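Local coordinates for protein CDP-4-keto-6-deoxy-D-glucose-3-dehydrase (Yersinia pseudotuberculosis, PDB 3BB8) that probably uses pyridoxal 5'-phosphate to dehydrate CDP-4-keto-6-deoxy-D-glucose at C-3 on the way to lipopolysaccharide sugars, at residues A[357-360]-A[361-365]; A[427-430]-A[431-435]. The protein carries 1 engineered substitution. All blocks are in the same frame, centred on the assembly; numbering follows the deposited sequence.

How the interactions relate
Interaction 1 lies at the start of helix 359-368 and interaction 2 at the end of helix 419-432, their centres about 13 Å apart. Both are local, each spanning one end of a single helix, and both lie far from the centre of the chain. Interaction 1 is partly buried, whereas interaction 2 is a surface contact that still sends one buried ring, that of Phe429, inward. They touch where Leu362 and Phe365 pack on Phe432. The chemistry follows the helix ends: a carboxylate accepts a leading N-H in 357-365, while in 427-435 the backbone turns back through a glycine with positive phi, a later N-H takes up a carbonyl of the last turn, and a salt bridge runs along the surface.

Interaction 1 (A[357-360]-A[361-365]); sequences VSRI and DLVKF
Asp361 reaches back over the first turn to Ser358 and Val357. With CG beside its own backbone N (chi1 -59°), its carboxylate faces the start of the helix, and OD2 accepts the N-H of Ser358 at 2.8 Å. The bond is fairly straight, 163° at the hydrogen, but the donor comes from the anti side and clearly out of the carboxylate plane. Ser358 CB packs against the same oxygen at 3.5 Å, and Val357, whose side chain also meets Phe432 and a bound benzamidine, brings its CB near it. An acidic residue suits this place, since its charge would be favoured by the dipole at a helix N-terminus. Leu362 follows, its N bonded to Ser358 O at 3.1 Å, the first full helical turn. Ser358 is thus the N-cap and Asp361 the N3 residue, and the pair forms one half of a capping box: the N3 side chain holds the N-cap N-H, while the serine side chain makes no capping bond. At Val363 the backbone N bonds to Arg359 O at 2.7 Å, and CG2 lies 4.0 Å from Arg359 CG, the two side chains running alongside. Arg359 carries its guanidinium on to backbone carbonyls: NH2 bonds to Met405 O and NH1 to Thr408 O; it also packs on Tyr276 of the second subunit. Lys364 bonds through its N to Ile360 O at 2.9 Å, and the bend at chi3 (-61°) folds its aliphatic part back, bringing CE to 4.3 Å from Ile360 CG2.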
loop_
_atom_site.group_PDB
_atom_site.type_symbol
_atom_site.label_atom_id
_atom_site.label_comp_id
_atom_site.label_asym_id
_atom_site.label_seq_id
_atom_site.Cartn_x
_atom_site.Cartn_y
_atom_site.Cartn_z
ATOM N N VAL A 357 34.428 -23.959 -9.406
ATOM C CA VAL A 357 34.349 -22.699 -8.666
ATOM C C VAL A 357 32.965 -22.501 -8.055
ATOM O O VAL A 357 32.053 -23.282 -8.302
ATOM C CB VAL A 357 34.663 -21.485 -9.556
ATOM C CG1 VAL A 357 36.124 -21.496 -9.933
ATOM C CG2 VAL A 357 33.775 -21.498 -10.785
ATOM N N SER A 358 32.816 -21.449 -7.261
ATOM C CA SER A 358 31.542 -21.158 -6.609
ATOM C C SER A 358 30.835 -19.943 -7.178
ATOM O O SER A 358 31.475 -19.031 -7.697
ATOM C CB SER A 358 31.753 -20.937 -5.109
ATOM O OG SER A 358 31.653 -22.160 -4.403
ATOM N N ARG A 359 29.507 -19.940 -7.071
ATOM C CA ARG A 359 28.704 -18.817 -7.538
ATOM C C ARG A 359 29.289 -17.583 -6.861
ATOM O O ARG A 359 29.396 -16.519 -7.470
ATOM C CB ARG A 359 27.238 -19.012 -7.130
ATOM C CG ARG A 359 26.270 -17.961 -7.670
ATOM C CD ARG A 359 24.817 -18.315 -7.325
ATOM N NE ARG A 359 24.613 -18.414 -5.879
ATOM C CZ ARG A 359 23.478 -18.785 -5.299
ATOM N NH1 ARG A 359 22.420 -19.096 -6.033
ATOM N NH2 ARG A 359 23.405 -18.862 -3.978
ATOM N N ILE A 360 29.686 -17.743 -5.601
ATOM C CA ILE A 360 30.291 -16.658 -4.827
ATOM C C ILE A 360 31.479 -16.069 -5.589
ATOM O O ILE A 360 31.643 -14.844 -5.647
ATOM C CB ILE A 360 30.824 -17.154 -3.447
ATOM C CG1 ILE A 360 29.675 -17.635 -2.559
ATOM C CG2 ILE A 360 31.574 -16.029 -2.747
ATOM C CD1 ILE A 360 28.719 -16.532 -2.137
ATOM N N ASP A 361 32.314 -16.946 -6.156
ATOM C CA ASP A 361 33.488 -16.495 -6.906
ATOM C C ASP A 361 33.056 -15.709 -8.134
ATOM O O ASP A 361 33.528 -14.594 -8.371
ATOM C CB ASP A 361 34.354 -17.680 -7.359
ATOM C CG ASP A 361 34.843 -18.530 -6.200
ATOM O OD1 ASP A 361 35.254 -17.949 -5.171
ATOM O OD2 ASP A 361 34.825 -19.779 -6.325
ATOM N N LEU A 362 32.153 -16.300 -8.910
ATOM C CA LEU A 362 31.650 -15.669 -10.119
ATOM C C LEU A 362 31.007 -14.311 -9.811
ATOM O O LEU A 362 31.368 -13.297 -10.416
ATOM C CB LEU A 362 30.655 -16.608 -10.815
ATOM C CG LEU A 362 30.174 -16.236 -12.225
ATOM C CD1 LEU A 362 31.360 -15.920 -13.111
ATOM C CD2 LEU A 362 29.367 -17.393 -12.818
ATOM N N VAL A 363 30.070 -14.279 -8.865
ATOM C CA VAL A 363 29.417 -13.017 -8.514
ATOM C C VAL A 363 30.464 -11.984 -8.093
ATOM O O VAL A 363 30.486 -10.855 -8.587
ATOM C CB VAL A 363 28.405 -13.201 -7.355
ATOM C CG1 VAL A 363 27.933 -11.846 -6.860
ATOM C CG2 VAL A 363 27.221 -14.028 -7.824
ATOM N N LYS A 364 31.340 -12.383 -7.181
ATOM C CA LYS A 364 32.378 -11.489 -6.699
ATOM C C LYS A 364 33.234 -10.982 -7.854
ATOM O O LYS A 364 33.638 -9.822 -7.866
ATOM C CB LYS A 364 33.252 -12.210 -5.677
ATOM C CG LYS A 364 34.285 -11.318 -5.010
ATOM C CD LYS A 364 35.056 -12.094 -3.951
ATOM C CE LYS A 364 34.130 -12.602 -2.842
ATOM N NZ LYS A 364 33.488 -11.484 -2.087
ATOM N N PHE A 365 33.502 -11.853 -8.823
ATOM C CA PHE A 365 34.313 -11.481 -9.981
ATOM C C PHE A 365 33.571 -10.465 -10.845
ATOM O O PHE A 365 34.112 -9.412 -11.192
ATOM C CB PHE A 365 34.650 -12.722 -10.818
ATOM C CG PHE A 365 35.429 -12.419 -12.068
ATOM C CD1 PHE A 365 36.793 -12.150 -12.009
ATOM C CD2 PHE A 365 34.794 -12.389 -13.306
ATOM C CE1 PHE A 365 37.519 -11.858 -13.167
ATOM C CE2 PHE A 365 35.509 -12.097 -14.472
ATOM C CZ PHE A 365 36.875 -11.831 -14.401
#

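Interaction 2 (A[427-430]-A[431-435]); sequences SKFE and EFFGL
Lys428 and Glu431 run side by side along the outside of the helix, and their ends meet in a salt bridge with NZ 3.2 Å from OE1. The ammonium reaches OE1 from the syn side but clearly out of the carboxylate plane. A bend at chi2 (-58°) swings the otherwise extended lysine along the helix toward the acid one turn on, where two long, flexible chains suit a surface position. Glu430 turns elsewhere, its OE1 bonded to Ser326 OG, and Ser427 OG is satisfied by Tyr424 O within the helix. The backbone acceptors are taken in order: Ser427 O by the N-H of Glu431 and Lys428 O by that of Phe432. Phe429 O receives Phe433 N at 3.2 Å, with a further weak bond from Phe432 N.

The Phe429 ring is buried, packed on Ile349 and Phe409 of the neighbouring strands and on Leu366, and its CD2 lies 4.2 Å from Phe433 CE2. Phe432 CD2 sits 3.4 Å above the Phe433 ring, over its centre, while Phe433 also stacks with Phe330. Together Phe330, Phe432 and Phe433 line much of the pocket that holds a benzamidine, probably from the crystallisation liquor.

At Phe433 the chain leaves the helix. Gly434 takes a positive phi (62°), which glycine adopts without strain, and this brings Leu435 N back to Glu430 O at 2.8 Å. Gly434 N gives a weak bond to Glu431 O, and the CB atoms of Glu430 and Leu435 touch at 4.2 Å. The six-to-one bond, the weak five-to-two bond inside it and the apolar contact beside them make this helix C-terminus a Schellman motif.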
loop_
_atom_site.group_PDB
_atom_site.type_symbol
_atom_site.label_atom_id
_atom_site.label_comp_id
_atom_site.label_asym_id
_atom_site.label_seq_id
_atom_site.Cartn_x
_atom_site.Cartn_y
_atom_site.Cartn_z
ATOM N N SER A 427 32.632 -10.661 -22.544
ATOM C CA SER A 427 34.083 -10.768 -22.487
ATOM C C SER A 427 34.517 -11.118 -21.068
ATOM O O SER A 427 35.530 -11.796 -20.862
ATOM C CB SER A 427 34.746 -9.458 -22.941
ATOM O OG SER A 427 34.695 -8.459 -21.937
ATOM N N LYS A 428 33.744 -10.661 -20.086
ATOM C CA LYS A 428 34.067 -10.948 -18.698
ATOM C C LYS A 428 33.791 -12.409 -18.361
ATOM O O LYS A 428 34.519 -13.017 -17.579
ATOM C CB LYS A 428 33.299 -10.013 -17.767
ATOM C CG LYS A 428 33.912 -8.624 -17.698
ATOM C CD LYS A 428 35.350 -8.725 -17.235
ATOM C CE LYS A 428 36.036 -7.377 -17.167
ATOM N NZ LYS A 428 37.457 -7.528 -16.712
ATOM N N PHE A 429 32.747 -12.981 -18.950
ATOM C CA PHE A 429 32.449 -14.381 -18.697
ATOM C C PHE A 429 33.564 -15.217 -19.327
ATOM O O PHE A 429 34.064 -16.171 -18.726
ATOM C CB PHE A 429 31.101 -14.775 -19.305
ATOM C CG PHE A 429 29.952 -14.707 -18.338
ATOM C CD1 PHE A 429 29.382 -13.485 -17.990
ATOM C CD2 PHE A 429 29.433 -15.873 -17.776
ATOM C CE1 PHE A 429 28.307 -13.423 -17.099
ATOM C CE2 PHE A 429 28.360 -15.821 -16.882
ATOM C CZ PHE A 429 27.796 -14.593 -16.545
ATOM N N GLU A 430 33.954 -14.843 -20.543
ATOM C CA GLU A 430 35.016 -15.543 -21.252
ATOM C C GLU A 430 36.335 -15.410 -20.499
ATOM O O GLU A 430 37.062 -16.379 -20.352
ATOM C CB GLU A 430 35.139 -15.004 -22.676
ATOM C CG GLU A 430 34.031 -15.517 -23.581
ATOM C CD GLU A 430 33.944 -14.776 -24.899
ATOM O OE1 GLU A 430 33.122 -15.178 -25.753
ATOM O OE2 GLU A 430 34.684 -13.790 -25.080
ATOM N N GLU A 431 36.624 -14.213 -20.003
ATOM C CA GLU A 431 37.842 -13.984 -19.248
ATOM C C GLU A 431 37.861 -14.806 -17.965
ATOM O O GLU A 431 38.918 -15.237 -17.519
ATOM C CB GLU A 431 37.968 -12.515 -18.863
ATOM C CG GLU A 431 39.223 -12.228 -18.053
ATOM C CD GLU A 431 39.278 -10.813 -17.511
ATOM O OE1 GLU A 431 38.890 -9.880 -18.243
ATOM O OE2 GLU A 431 39.727 -10.636 -16.355
ATOM N N PHE A 432 36.692 -15.019 -17.372
ATOM C CA PHE A 432 36.584 -15.760 -16.120
ATOM C C PHE A 432 36.899 -17.243 -16.275
ATOM O O PHE A 432 37.624 -17.818 -15.465
ATOM C CB PHE A 432 35.168 -15.604 -15.541
ATOM C CG PHE A 432 34.955 -16.324 -14.235
ATOM C CD1 PHE A 432 35.367 -15.758 -13.035
ATOM C CD2 PHE A 432 34.350 -17.578 -14.208
ATOM C CE1 PHE A 432 35.181 -16.426 -11.824
ATOM C CE2 PHE A 432 34.160 -18.254 -13.006
ATOM C CZ PHE A 432 34.577 -17.674 -11.811
ATOM N N PHE A 433 36.336 -17.860 -17.308
ATOM C CA PHE A 433 36.537 -19.280 -17.544
ATOM C C PHE A 433 37.761 -19.547 -18.416
ATOM O O PHE A 433 37.958 -20.665 -18.896
ATOM C CB PHE A 433 35.276 -19.885 -18.182
ATOM C CG PHE A 433 34.073 -19.897 -17.266
ATOM C CD1 PHE A 433 34.094 -20.618 -16.073
ATOM C CD2 PHE A 433 32.927 -19.172 -17.582
ATOM C CE1 PHE A 433 32.997 -20.615 -15.208
ATOM C CE2 PHE A 433 31.822 -19.159 -16.725
ATOM C CZ PHE A 433 31.857 -19.882 -15.535
ATOM N N GLY A 434 38.578 -18.515 -18.611
ATOM C CA GLY A 434 39.777 -18.648 -19.422
ATOM C C GLY A 434 39.531 -19.018 -20.877
ATOM O O GLY A 434 40.374 -19.651 -21.514
ATOM N N LEU A 435 38.380 -18.620 -21.408
ATOM C CA LEU A 435 38.039 -18.915 -22.793
ATOM C C LEU A 435 38.664 -17.938 -23.786
ATOM O O LEU A 435 38.589 -18.142 -24.994
ATOM C CB LEU A 435 36.519 -18.940 -22.959
ATOM C CG LEU A 435 35.844 -20.136 -22.276
ATOM C CD1 LEU A 435 34.329 -19.952 -22.270
ATOM C CD2 LEU A 435 36.235 -21.422 -23.001
#